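Local coordinates for protein Alpha/beta hydrolase (Streptomyces albidoflavus, PDB 6KSU) that probably cyclises nonribosomal peptides by macrolactamization, joining residues of opposite chirality, as a penicillin-binding-protein-type cyclase of the beta-lactamase family, at residues 267-272 against 276-281; 92-97 against 286-291; 25-30 against 51-56; 74-79 against 207-212. All blocks are in the same frame, centred on the assembly; numbering follows the deposited sequence.

Contact 1: 267-272 against 276-281; sequences AARPHL and KTFAQH
The ring of F278 takes R269 on one face and Q280 OE1, offset toward the rim, on the other. R269 CB stands 3.5 Å from the ring centroid and only 9° off the normal, a CH-pi contact. The guanidinium of R269 receives F278 CD1 over the centre of one face, where R269 CZ and F278 CD1 are 3.4 Å apart, while T277 OG1 and a water lie at its edge near the plane. Because the guanidinium and ring planes are 60° apart, the two groups are not stacked flat. The R269 chain bends at chi2 (-76°) and again at chi3, which lets both ends of one side chain meet the same phenyl. P270 comes to this ring obliquely, its CD 4.2 Å from F278 CE2.

T277 OG1 is 3.5 Å from R269 NH2, but it is hydrogen-bonded to D274 O. The water makes only weak bonds, to R269 NH2 and to T277 O. Y52, on strand 46-53, adds a cation-pi contact to R269. F278 opens a type I turn that ends at H281, closed by H281 N to F278 O at 3.2 Å.

The contact folds the loop between helices 261-268 and 286-293 back on the end of the first helix. Its cohesion comes from an aromatic face against aliphatic carbon and a cation lying between phenyl and phenol rings; direct polar bonding plays no part in joining the two segments.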
loop_
_atom_site.group_PDB
_atom_site.type_symbol
_atom_site.label_atom_id
_atom_site.label_comp_id
_atom_site.label_asym_id
_atom_site.label_seq_id
_atom_site.Cartn_x
_atom_site.Cartn_y
_atom_site.Cartn_z
ATOM N N ALA A 267 -15.764 -1.077 -3.450
ATOM C CA ALA A 267 -15.175 -2.198 -2.717
ATOM C C ALA A 267 -15.120 -1.939 -1.214
ATOM O O ALA A 267 -15.084 -2.883 -0.424
ATOM C CB ALA A 267 -13.773 -2.500 -3.252
ATOM N N ALA A 268 -15.113 -0.676 -0.800
ATOM C CA ALA A 268 -15.174 -0.328 0.613
ATOM C C ALA A 268 -16.580 -0.433 1.191
ATOM O O ALA A 268 -16.724 -0.481 2.420
ATOM C CB ALA A 268 -14.638 1.095 0.822
ATOM N N ARG A 269 -17.619 -0.482 0.338
ATOM C CA ARG A 269 -18.990 -0.454 0.844
ATOM C C ARG A 269 -19.275 -1.539 1.875
ATOM O O ARG A 269 -19.851 -1.207 2.922
ATOM C CB ARG A 269 -19.981 -0.508 -0.331
ATOM C CG ARG A 269 -19.907 0.725 -1.255
ATOM C CD ARG A 269 -20.570 1.939 -0.635
ATOM N NE ARG A 269 -21.866 1.618 -0.039
ATOM C CZ ARG A 269 -23.021 1.665 -0.694
ATOM N NH1 ARG A 269 -23.041 2.032 -1.969
ATOM N NH2 ARG A 269 -24.154 1.357 -0.065
ATOM N N PRO A 270 -18.919 -2.820 1.674
ATOM C CA PRO A 270 -19.187 -3.825 2.726
ATOM C C PRO A 270 -18.475 -3.567 4.049
ATOM O O PRO A 270 -18.779 -4.259 5.029
ATOM C CB PRO A 270 -18.707 -5.152 2.103
ATOM C CG PRO A 270 -18.644 -4.894 0.651
ATOM C CD PRO A 270 -18.308 -3.444 0.486
ATOM N N HIS A 271 -17.533 -2.627 4.115
ATOM C CA HIS A 271 -16.809 -2.384 5.351
ATOM C C HIS A 271 -17.513 -1.412 6.273
ATOM O O HIS A 271 -17.084 -1.248 7.408
ATOM C CB HIS A 271 -15.397 -1.861 5.062
ATOM C CG HIS A 271 -14.540 -2.857 4.355
ATOM N ND1 HIS A 271 -13.607 -3.632 5.005
ATOM C CD2 HIS A 271 -14.496 -3.225 3.055
ATOM C CE1 HIS A 271 -13.033 -4.445 4.139
ATOM N NE2 HIS A 271 -13.550 -4.213 2.944
ATOM N N LEU A 272 -18.586 -0.787 5.838
ATOM C CA LEU A 272 -19.135 0.308 6.614
ATOM C C LEU A 272 -20.290 -0.159 7.474
ATOM O O LEU A 272 -20.887 -1.218 7.243
ATOM C CB LEU A 272 -19.579 1.443 5.699
ATOM C CG LEU A 272 -18.623 1.751 4.553
ATOM C CD1 LEU A 272 -19.297 2.739 3.567
ATOM C CD2 LEU A 272 -17.364 2.356 5.108
ATOM N N LYS A 276 -25.673 -2.972 5.314
ATOM C CA LYS A 276 -26.887 -3.701 4.938
ATOM C C LYS A 276 -27.668 -2.985 3.834
ATOM O O LYS A 276 -28.513 -3.610 3.190
ATOM C CB LYS A 276 -27.790 -3.943 6.158
ATOM C CG LYS A 276 -27.166 -4.779 7.297
ATOM C CD LYS A 276 -26.965 -6.255 6.942
ATOM C CE LYS A 276 -25.583 -6.763 7.372
ATOM N NZ LYS A 276 -25.364 -8.195 6.979
ATOM N N THR A 277 -27.394 -1.700 3.587
ATOM C CA THR A 277 -27.988 -0.996 2.457
ATOM C C THR A 277 -27.289 -1.295 1.140
ATOM O O THR A 277 -27.822 -0.946 0.081
ATOM C CB THR A 277 -27.951 0.519 2.665
ATOM O OG1 THR A 277 -26.615 0.994 2.449
ATOM C CG2 THR A 277 -28.418 0.894 4.066
ATOM N N PHE A 278 -26.109 -1.899 1.172
ATOM C CA PHE A 278 -25.372 -2.211 -0.046
ATOM C C PHE A 278 -25.844 -3.569 -0.562
ATOM O O PHE A 278 -25.796 -4.566 0.169
ATOM C CB PHE A 278 -23.869 -2.204 0.229
ATOM C CG PHE A 278 -23.030 -2.391 -0.991
ATOM C CD1 PHE A 278 -23.044 -1.453 -2.003
ATOM C CD2 PHE A 278 -22.229 -3.509 -1.128
ATOM C CE1 PHE A 278 -22.262 -1.623 -3.137
ATOM C CE2 PHE A 278 -21.456 -3.693 -2.259
ATOM C CZ PHE A 278 -21.474 -2.745 -3.270
ATOM N N ALA A 279 -26.301 -3.608 -1.820
ATOM C CA ALA A 279 -26.923 -4.827 -2.334
ATOM C C ALA A 279 -25.949 -5.997 -2.366
ATOM O O ALA A 279 -26.362 -7.156 -2.256
ATOM C CB ALA A 279 -27.491 -4.586 -3.728
ATOM N N GLN A 280 -24.654 -5.728 -2.510
ATOM C CA GLN A 280 -23.677 -6.801 -2.616
ATOM C C GLN A 280 -22.896 -7.008 -1.316
ATOM O O GLN A 280 -21.744 -7.448 -1.345
ATOM C CB GLN A 280 -22.735 -6.528 -3.789
ATOM C CG GLN A 280 -23.358 -6.729 -5.160
ATOM C CD GLN A 280 -24.337 -5.623 -5.533
ATOM O OE1 GLN A 280 -24.084 -4.440 -5.271
ATOM N NE2 GLN A 280 -25.467 -6.003 -6.145
ATOM N N HIS A 281 -23.509 -6.717 -0.168
ATOM C CA HIS A 281 -22.805 -6.904 1.095
ATOM C C HIS A 281 -22.511 -8.378 1.384
ATOM O O HIS A 281 -21.512 -8.680 2.046
ATOM C CB HIS A 281 -23.592 -6.263 2.246
ATOM C CG HIS A 281 -24.831 -7.013 2.650
ATOM N ND1 HIS A 281 -24.815 -8.044 3.571
ATOM C CD2 HIS A 281 -26.128 -6.845 2.297
ATOM C CE1 HIS A 281 -26.045 -8.499 3.741
ATOM N NE2 HIS A 281 -26.859 -7.787 2.982
HETATM O O HOH W 1 -27.111 1.938 -1.652
#

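Contact 2: 92-97 against 286-291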
loop_
_atom_site.group_PDB
_atom_site.type_symbol
_atom_site.label_atom_id
_atom_site.label_comp_id
_atom_site.label_asym_id
_atom_site.label_seq_id
_atom_site.Cartn_x
_atom_site.Cartn_y
_atom_site.Cartn_z
ATOM N N LEU A 92 -10.288 -10.525 -1.922
ATOM C CA LEU A 92 -10.419 -11.778 -2.640
ATOM C C LEU A 92 -10.056 -12.955 -1.743
ATOM O O LEU A 92 -10.797 -13.945 -1.664
ATOM C CB LEU A 92 -9.529 -11.723 -3.874
ATOM C CG LEU A 92 -9.592 -12.929 -4.792
ATOM C CD1 LEU A 92 -11.037 -13.209 -5.132
ATOM C CD2 LEU A 92 -8.773 -12.646 -6.049
ATOM N N VAL A 93 -8.924 -12.851 -1.035
ATOM C CA VAL A 93 -8.496 -13.922 -0.135
ATOM C C VAL A 93 -9.547 -14.156 0.945
ATOM O O VAL A 93 -9.872 -15.305 1.289
ATOM C CB VAL A 93 -7.113 -13.585 0.482
ATOM C CG1 VAL A 93 -6.775 -14.551 1.592
ATOM C CG2 VAL A 93 -6.035 -13.603 -0.558
ATOM N N MET A 94 -10.097 -13.069 1.496
ATOM C CA MET A 94 -11.076 -13.226 2.562
ATOM C C MET A 94 -12.352 -13.904 2.070
ATOM O O MET A 94 -13.011 -14.591 2.856
ATOM C CB MET A 94 -11.405 -11.876 3.196
ATOM C CG MET A 94 -10.279 -11.265 4.000
ATOM S SD MET A 94 -9.529 -12.358 5.257
ATOM C CE MET A 94 -10.668 -12.101 6.600
ATOM N N GLN A 95 -12.727 -13.718 0.793
ATOM C CA GLN A 95 -13.878 -14.445 0.252
ATOM C C GLN A 95 -13.689 -15.950 0.362
ATOM O O GLN A 95 -14.622 -16.677 0.738
ATOM C CB GLN A 95 -14.106 -14.089 -1.209
ATOM C CG GLN A 95 -14.988 -12.923 -1.477
ATOM C CD GLN A 95 -15.183 -12.762 -2.964
ATOM O OE1 GLN A 95 -14.483 -13.398 -3.754
ATOM N NE2 GLN A 95 -16.149 -11.944 -3.361
ATOM N N PHE A 96 -12.495 -16.443 -0.004
ATOM C CA PHE A 96 -12.252 -17.883 0.003
ATOM C C PHE A 96 -12.267 -18.430 1.418
ATOM O O PHE A 96 -12.729 -19.550 1.651
ATOM C CB PHE A 96 -10.928 -18.189 -0.703
ATOM C CG PHE A 96 -11.030 -18.141 -2.183
ATOM C CD1 PHE A 96 -11.410 -19.264 -2.904
ATOM C CD2 PHE A 96 -10.824 -16.948 -2.862
ATOM C CE1 PHE A 96 -11.552 -19.208 -4.278
ATOM C CE2 PHE A 96 -10.967 -16.880 -4.239
ATOM C CZ PHE A 96 -11.325 -18.010 -4.948
ATOM N N VAL A 97 -11.795 -17.634 2.369
ATOM C CA VAL A 97 -11.847 -18.013 3.773
ATOM C C VAL A 97 -13.294 -18.214 4.201
ATOM O O VAL A 97 -13.645 -19.226 4.813
ATOM C CB VAL A 97 -11.132 -16.944 4.619
ATOM C CG1 VAL A 97 -11.453 -17.079 6.109
ATOM C CG2 VAL A 97 -9.629 -16.983 4.331
ATOM N N GLU A 286 -19.647 -9.766 7.328
ATOM C CA GLU A 286 -19.260 -8.861 8.401
ATOM C C GLU A 286 -18.035 -9.367 9.162
ATOM O O GLU A 286 -17.184 -8.571 9.582
ATOM C CB GLU A 286 -20.436 -8.671 9.359
ATOM C CG GLU A 286 -20.168 -7.686 10.491
ATOM C CD GLU A 286 -21.193 -6.566 10.531
ATOM O OE1 GLU A 286 -22.401 -6.884 10.457
ATOM O OE2 GLU A 286 -20.799 -5.379 10.642
ATOM N N ASP A 287 -17.921 -10.681 9.358
ATOM C CA ASP A 287 -16.779 -11.175 10.123
ATOM C C ASP A 287 -15.473 -10.943 9.367
ATOM O O ASP A 287 -14.457 -10.580 9.966
ATOM C CB ASP A 287 -16.959 -12.650 10.465
ATOM C CG ASP A 287 -18.075 -12.882 11.474
ATOM O OD1 ASP A 287 -19.079 -12.141 11.445
ATOM O OD2 ASP A 287 -17.952 -13.803 12.311
ATOM N N ALA A 288 -15.487 -11.117 8.044
ATOM C CA ALA A 288 -14.284 -10.838 7.266
ATOM C C ALA A 288 -13.932 -9.350 7.301
ATOM O O ALA A 288 -12.767 -8.983 7.499
ATOM C CB ALA A 288 -14.475 -11.326 5.832
ATOM N N VAL A 289 -14.932 -8.485 7.130
ATOM C CA VAL A 289 -14.728 -7.040 7.227
ATOM C C VAL A 289 -14.024 -6.681 8.531
ATOM O O VAL A 289 -13.080 -5.874 8.555
ATOM C CB VAL A 289 -16.080 -6.310 7.104
ATOM C CG1 VAL A 289 -15.996 -4.937 7.684
ATOM C CG2 VAL A 289 -16.487 -6.217 5.672
ATOM N N LEU A 290 -14.496 -7.258 9.638
ATOM C CA LEU A 290 -13.920 -6.947 10.943
ATOM C C LEU A 290 -12.496 -7.471 11.049
ATOM O O LEU A 290 -11.622 -6.807 11.618
ATOM C CB LEU A 290 -14.795 -7.521 12.058
ATOM C CG LEU A 290 -14.269 -7.273 13.475
ATOM C CD1 LEU A 290 -14.173 -5.784 13.789
ATOM C CD2 LEU A 290 -15.108 -8.011 14.520
ATOM N N ALA A 291 -12.234 -8.638 10.464
ATOM C CA ALA A 291 -10.880 -9.189 10.458
ATOM C C ALA A 291 -9.901 -8.309 9.667
ATOM O O ALA A 291 -8.782 -8.030 10.136
ATOM C CB ALA A 291 -10.922 -10.603 9.893
#
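M94 on helix 85-98 faces A288 on helix 286-293 with their CA atoms 6.2 Å apart, a close approach for two helices that the small alanine side chain permits. The contact is made almost wholly by the end of M94. Its methyl CE rests 3.6 Å from A291 CB and 4.0 Å from A288 CB, touching two alanines that stand three residues apart on one side of their helix. A288 O is 3.9 Å from the same CE, an ordinary van der Waals approach to the helix backbone. Nearer the root of the side chain, M94 CB and A288 CB are 4.1 Å apart. The thioether folds to reach these partners: CG lies beside the backbone N, anti to the carbonyl carbon (chi1 -69°), and bends at chi2 and chi3 then swing the terminal methyl back toward the alanines.

L92, V93, Q95 and F96 turn to other helices: L92 and F96 pack on helix 194-206, V93 on helix 176-189, and Q95 NE2 is hydrogen-bonded to C201 O. Helix 85-98 begins close to an SxxK pattern, consistent with the nucleophile helix of penicillin-binding proteins.

With 123 Å² of surface buried in all, this is a small seam of side-chain methyl contacts, in which a flexible sulfur side chain fits itself to two methyl groups and van der Waals packing alone holds these two segments together.

Contact 3: 25-30 against 51-56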
loop_
_atom_site.group_PDB
_atom_site.type_symbol
_atom_site.label_atom_id
_atom_site.label_comp_id
_atom_site.label_asym_id
_atom_site.label_seq_id
_atom_site.Cartn_x
_atom_site.Cartn_y
_atom_site.Cartn_z
ATOM N N GLY A 25 -25.722 19.117 1.165
ATOM C CA GLY A 25 -25.478 19.593 -0.189
ATOM C C GLY A 25 -24.410 20.665 -0.245
ATOM O O GLY A 25 -23.598 20.703 -1.176
ATOM N N ALA A 26 -24.387 21.550 0.753
ATOM C CA ALA A 26 -23.303 22.518 0.851
ATOM C C ALA A 26 -21.944 21.824 0.953
ATOM O O ALA A 26 -20.963 22.273 0.345
ATOM C CB ALA A 26 -23.536 23.441 2.051
ATOM N N GLU A 27 -21.865 20.720 1.711
ATOM C CA GLU A 27 -20.576 20.062 1.914
ATOM C C GLU A 27 -20.055 19.445 0.622
ATOM O O GLU A 27 -18.876 19.618 0.277
ATOM C CB GLU A 27 -20.688 18.998 3.000
ATOM C CG GLU A 27 -21.030 19.537 4.359
ATOM C CD GLU A 27 -21.058 18.449 5.407
ATOM O OE1 GLU A 27 -21.510 17.322 5.090
ATOM O OE2 GLU A 27 -20.624 18.718 6.548
ATOM N N ARG A 28 -20.914 18.721 -0.107
ATOM C CA ARG A 28 -20.480 18.131 -1.369
ATOM C C ARG A 28 -19.999 19.206 -2.331
ATOM O O ARG A 28 -19.045 18.994 -3.086
ATOM C CB ARG A 28 -21.612 17.322 -2.008
ATOM C CG ARG A 28 -22.130 16.133 -1.198
ATOM C CD ARG A 28 -23.626 15.904 -1.472
ATOM N NE ARG A 28 -24.251 15.023 -0.485
ATOM C CZ ARG A 28 -25.514 15.129 -0.077
ATOM N NH1 ARG A 28 -26.301 16.081 -0.568
ATOM N NH2 ARG A 28 -25.993 14.282 0.826
ATOM N N ASP A 29 -20.658 20.366 -2.325
ATOM C CA ASP A 29 -20.209 21.477 -3.161
ATOM C C ASP A 29 -18.840 21.953 -2.731
ATOM O O ASP A 29 -17.958 22.174 -3.567
ATOM C CB ASP A 29 -21.210 22.622 -3.093
ATOM C CG ASP A 29 -22.496 22.291 -3.808
ATOM O OD1 ASP A 29 -22.456 21.387 -4.677
ATOM O OD2 ASP A 29 -23.541 22.899 -3.476
ATOM N N ALA A 30 -18.638 22.102 -1.418
ATOM C CA ALA A 30 -17.335 22.520 -0.923
ATOM C C ALA A 30 -16.256 21.505 -1.260
ATOM O O ALA A 30 -15.115 21.885 -1.526
ATOM C CB ALA A 30 -17.394 22.757 0.581
ATOM N N VAL A 51 -16.430 10.206 -2.949
ATOM C CA VAL A 51 -16.739 10.209 -1.524
ATOM C C VAL A 51 -18.107 9.586 -1.325
ATOM O O VAL A 51 -19.096 10.071 -1.887
ATOM C CB VAL A 51 -16.734 11.626 -0.941
ATOM C CG1 VAL A 51 -16.919 11.582 0.569
ATOM C CG2 VAL A 51 -15.472 12.361 -1.353
ATOM N N TYR A 52 -18.171 8.521 -0.524
ATOM C CA TYR A 52 -19.441 7.988 -0.060
ATOM C C TYR A 52 -19.653 8.486 1.362
ATOM O O TYR A 52 -18.791 8.299 2.225
ATOM C CB TYR A 52 -19.477 6.465 -0.140
ATOM C CG TYR A 52 -20.762 5.852 0.372
ATOM C CD1 TYR A 52 -21.909 5.756 -0.434
ATOM C CD2 TYR A 52 -20.838 5.385 1.675
ATOM C CE1 TYR A 52 -23.091 5.176 0.071
ATOM C CE2 TYR A 52 -21.976 4.832 2.171
ATOM C CZ TYR A 52 -23.108 4.724 1.376
ATOM O OH TYR A 52 -24.219 4.151 1.944
ATOM N N ARG A 53 -20.783 9.150 1.592
ATOM C CA ARG A 53 -21.048 9.773 2.879
ATOM C C ARG A 53 -22.539 10.068 2.991
ATOM O O ARG A 53 -23.156 10.569 2.044
ATOM C CB ARG A 53 -20.223 11.054 3.043
ATOM C CG ARG A 53 -20.846 12.048 4.016
ATOM C CD ARG A 53 -19.817 12.932 4.692
ATOM N NE ARG A 53 -19.297 13.963 3.811
ATOM C CZ ARG A 53 -18.851 15.135 4.245
ATOM N NH1 ARG A 53 -18.876 15.410 5.546
ATOM N NH2 ARG A 53 -18.375 16.025 3.385
ATOM N N ASP A 54 -23.111 9.729 4.142
ATOM C CA ASP A 54 -24.536 9.927 4.412
ATOM C C ASP A 54 -25.405 9.132 3.446
ATOM O O ASP A 54 -26.466 9.590 3.014
ATOM C CB ASP A 54 -24.894 11.410 4.385
ATOM C CG ASP A 54 -24.351 12.148 5.589
ATOM O OD1 ASP A 54 -23.774 13.240 5.414
ATOM O OD2 ASP A 54 -24.503 11.616 6.711
ATOM N N GLY A 55 -24.958 7.917 3.126
ATOM C CA GLY A 55 -25.683 7.015 2.258
ATOM C C GLY A 55 -25.611 7.319 0.776
ATOM O O GLY A 55 -26.217 6.596 -0.016
ATOM N N ALA A 56 -24.894 8.356 0.352
ATOM C CA ALA A 56 -24.877 8.657 -1.068
ATOM C C ALA A 56 -23.466 8.974 -1.533
ATOM O O ALA A 56 -22.582 9.321 -0.745
ATOM C CB ALA A 56 -25.826 9.807 -1.400
#
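R53 NH1 has two partners: it is hydrogen-bonded to A369 O, and E27 OE1 lies 3.3 Å from it in a salt bridge. The bridge joins the N-terminal helix 23-41 to the tip of the beta hairpin formed by strands 46-53 and 56-63, at one border of the seven-stranded antiparallel sheet. A type I' turn from R53 to A56 makes the tip, with D54 and G55 both at positive phi. Its ends are paired by R53 N to A56 O at 3.0 Å and A56 N to R53 O at 3.3 Å.

The attraction between E27 and R53 is of charge only. OE1 sits 3.2 Å above the guanidinium plane, offset toward the rim, and no N-H points at it, although carboxylate and guanidinium planes are just 23° apart. E27 runs out straight beyond CG (chi2 -177°), whereas R53 bends at chi3 (75°), and the two side chains cross at about a right angle.

Other charges gather here without touching. The carboxylate of D54 has its OD1 4.7 Å from E27 OE1, a pair of like charges; R28 NH2 is 5.2 Å from that same D54 oxygen. A bound malonate, probably from the crystallisation liquor, comes within about 3 Å of the R53 side chain, nearest atoms. At the other end of the guanidinium, R53 NH2 rests 3.8 Å from E27 CB.

Contact 4: 74-79 against 207-212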
loop_
_atom_site.group_PDB
_atom_site.type_symbol
_atom_site.label_atom_id
_atom_site.label_comp_id
_atom_site.label_asym_id
_atom_site.label_seq_id
_atom_site.Cartn_x
_atom_site.Cartn_y
_atom_site.Cartn_z
ATOM N N THR A 74 -12.819 10.721 -17.211
ATOM C CA THR A 74 -14.206 10.538 -16.830
ATOM C C THR A 74 -14.265 9.614 -15.628
ATOM O O THR A 74 -13.249 9.032 -15.231
ATOM C CB THR A 74 -15.020 9.968 -18.001
ATOM O OG1 THR A 74 -14.721 8.583 -18.168
ATOM C CG2 THR A 74 -14.683 10.703 -19.295
ATOM N N PRO A 75 -15.428 9.489 -14.980
ATOM C CA PRO A 75 -15.539 8.501 -13.889
ATOM C C PRO A 75 -15.288 7.073 -14.343
ATOM O O PRO A 75 -14.959 6.225 -13.515
ATOM C CB PRO A 75 -16.970 8.703 -13.382
ATOM C CG PRO A 75 -17.234 10.168 -13.652
ATOM C CD PRO A 75 -16.581 10.411 -14.992
ATOM N N ARG A 76 -15.389 6.797 -15.639
ATOM C CA ARG A 76 -15.045 5.488 -16.168
ATOM C C ARG A 76 -13.535 5.262 -16.214
ATOM O O ARG A 76 -13.086 4.113 -16.104
ATOM C CB ARG A 76 -15.645 5.313 -17.571
ATOM C CG ARG A 76 -15.913 3.836 -17.930
ATOM C CD ARG A 76 -16.119 3.580 -19.430
ATOM N NE ARG A 76 -15.811 2.191 -19.792
ATOM C CZ ARG A 76 -15.666 1.743 -21.037
ATOM N NH1 ARG A 76 -15.797 2.574 -22.067
ATOM N NH2 ARG A 76 -15.380 0.465 -21.260
ATOM N N THR A 77 -12.754 6.326 -16.431
ATOM C CA THR A 77 -11.310 6.214 -16.587
ATOM C C THR A 77 -10.696 5.398 -15.448
ATOM O O THR A 77 -10.959 5.639 -14.268
ATOM C CB THR A 77 -10.676 7.618 -16.622
ATOM O OG1 THR A 77 -11.400 8.469 -17.519
ATOM C CG2 THR A 77 -9.259 7.550 -17.103
ATOM N N GLY A 78 -9.872 4.412 -15.821
ATOM C CA GLY A 78 -9.110 3.654 -14.857
ATOM C C GLY A 78 -7.706 4.193 -14.642
ATOM O O GLY A 78 -6.969 4.458 -15.600
ATOM N N PHE A 79 -7.328 4.304 -13.376
ATOM C CA PHE A 79 -6.023 4.711 -12.892
ATOM C C PHE A 79 -5.318 3.530 -12.237
ATOM O O PHE A 79 -5.964 2.661 -11.650
ATOM C CB PHE A 79 -6.163 5.837 -11.859
ATOM C CG PHE A 79 -6.629 7.172 -12.437
ATOM C CD1 PHE A 79 -5.782 8.277 -12.407
ATOM C CD2 PHE A 79 -7.924 7.329 -12.949
ATOM C CE1 PHE A 79 -6.179 9.495 -12.908
ATOM C CE2 PHE A 79 -8.349 8.556 -13.466
ATOM C CZ PHE A 79 -7.479 9.635 -13.451
ATOM N N GLY A 207 -19.485 -4.822 -9.939
ATOM C CA GLY A 207 -19.745 -3.896 -11.020
ATOM C C GLY A 207 -18.516 -3.204 -11.553
ATOM O O GLY A 207 -18.655 -2.230 -12.304
ATOM N N ILE A 208 -17.321 -3.690 -11.205
ATOM C CA ILE A 208 -16.062 -3.048 -11.579
ATOM C C ILE A 208 -15.593 -3.626 -12.903
ATOM O O ILE A 208 -15.393 -4.838 -13.023
ATOM C CB ILE A 208 -14.978 -3.238 -10.505
ATOM C CG1 ILE A 208 -15.323 -2.481 -9.220
ATOM C CG2 ILE A 208 -13.653 -2.687 -10.992
ATOM C CD1 ILE A 208 -14.663 -3.092 -7.986
ATOM N N GLU A 209 -15.397 -2.763 -13.886
ATOM C CA GLU A 209 -14.779 -3.201 -15.122
ATOM C C GLU A 209 -13.315 -3.557 -14.868
ATOM O O GLU A 209 -12.532 -2.687 -14.465
ATOM C CB GLU A 209 -14.883 -2.139 -16.195
ATOM C CG GLU A 209 -14.164 -2.565 -17.466
ATOM C CD GLU A 209 -14.589 -1.785 -18.697
ATOM O OE1 GLU A 209 -15.175 -0.679 -18.544
ATOM O OE2 GLU A 209 -14.314 -2.288 -19.814
ATOM N N PRO A 210 -12.909 -4.801 -15.097
ATOM C CA PRO A 210 -11.543 -5.219 -14.763
ATOM C C PRO A 210 -10.516 -4.613 -15.708
ATOM O O PRO A 210 -10.694 -4.611 -16.923
ATOM C CB PRO A 210 -11.592 -6.746 -14.911
ATOM C CG PRO A 210 -13.072 -7.095 -14.919
ATOM C CD PRO A 210 -13.735 -5.931 -15.569
ATOM N N ALA A 211 -9.416 -4.137 -15.139
ATOM C CA ALA A 211 -8.304 -3.672 -15.941
ATOM C C ALA A 211 -7.025 -3.868 -15.136
ATOM O O ALA A 211 -7.030 -3.816 -13.898
ATOM C CB ALA A 211 -8.500 -2.209 -16.354
ATOM N N PHE A 212 -5.932 -4.114 -15.850
ATOM C CA PHE A 212 -4.674 -4.471 -15.227
ATOM C C PHE A 212 -3.553 -3.730 -15.932
ATOM O O PHE A 212 -3.661 -3.416 -17.119
ATOM C CB PHE A 212 -4.418 -5.979 -15.303
ATOM C CG PHE A 212 -5.562 -6.820 -14.774
ATOM C CD1 PHE A 212 -5.603 -7.207 -13.443
ATOM C CD2 PHE A 212 -6.601 -7.218 -15.613
ATOM C CE1 PHE A 212 -6.650 -7.979 -12.958
ATOM C CE2 PHE A 212 -7.647 -7.984 -15.137
ATOM C CZ PHE A 212 -7.671 -8.364 -13.803
HETATM O O HOH W 2 -17.274 0.287 -17.567
#
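A single salt bridge, R76 to E209, carries the loop 74-79 across to 207-212, and the first loop is shaped to deliver it. A type I beta turn runs from T74 to T77, closed by T77 N to T74 O at 3.0 Å. T74 also gives its N to T77 OG1, 2.7 Å away and nearly straight at 164°, so backbone and side chain brace the same turn. P75 takes the second position. R76 follows: its CG is anti to the backbone N, and the chain extends to NE, carrying the guanidinium out from the turn to the carboxylate. T77 returns the chain to the body of the protein, with T77 O and T74 O both hydrogen-bonded to Q48 NE2. G78 then pairs by its backbone with P226 and A228, and F79 opens strand 79-80.

E209 stands just past helix 194-206, which ends at G207 in a Schellman motif, and it too extends to meet R76. Guanidinium and carboxylate planes are within 16° of each other. R225 also links the two loops, hydrogen-bonded to R76 O and more weakly to E209 O.

The grip is side-on, two nitrogens on one oxygen: E209 OE1 accepts from R76 NH2 at 3.0 Å and from R76 NE at 3.2 Å, using its syn lone pair, while OE2 receives a weaker bond from NH2 at 3.3 Å.

How the contacts relate
Contact 2 is the buried one: helix against helix, apolar throughout its side chains. Contact 1 is partly buried and mixes cation, aromatic and proline. Contacts 3 and 4 lie at the surface and depend on arginine–glutamate pairs, but in contrasting ways: a carboxylate oxygen above the guanidinium plane, held by charge without a directed N-H, in contact 3, and in-plane hydrogen bonds in contact 4. Contact 1 is the hub. It is nested within the loop that contact 2 closes, and P270 and H271 pack on V289 of helix 286-293. On another flank R269, L272 and T277 meet Y52, from the strand of contact 3. Contact 4 touches none of the others, its nearest neighbour being contact 1, about 5 Å away between nearest atoms.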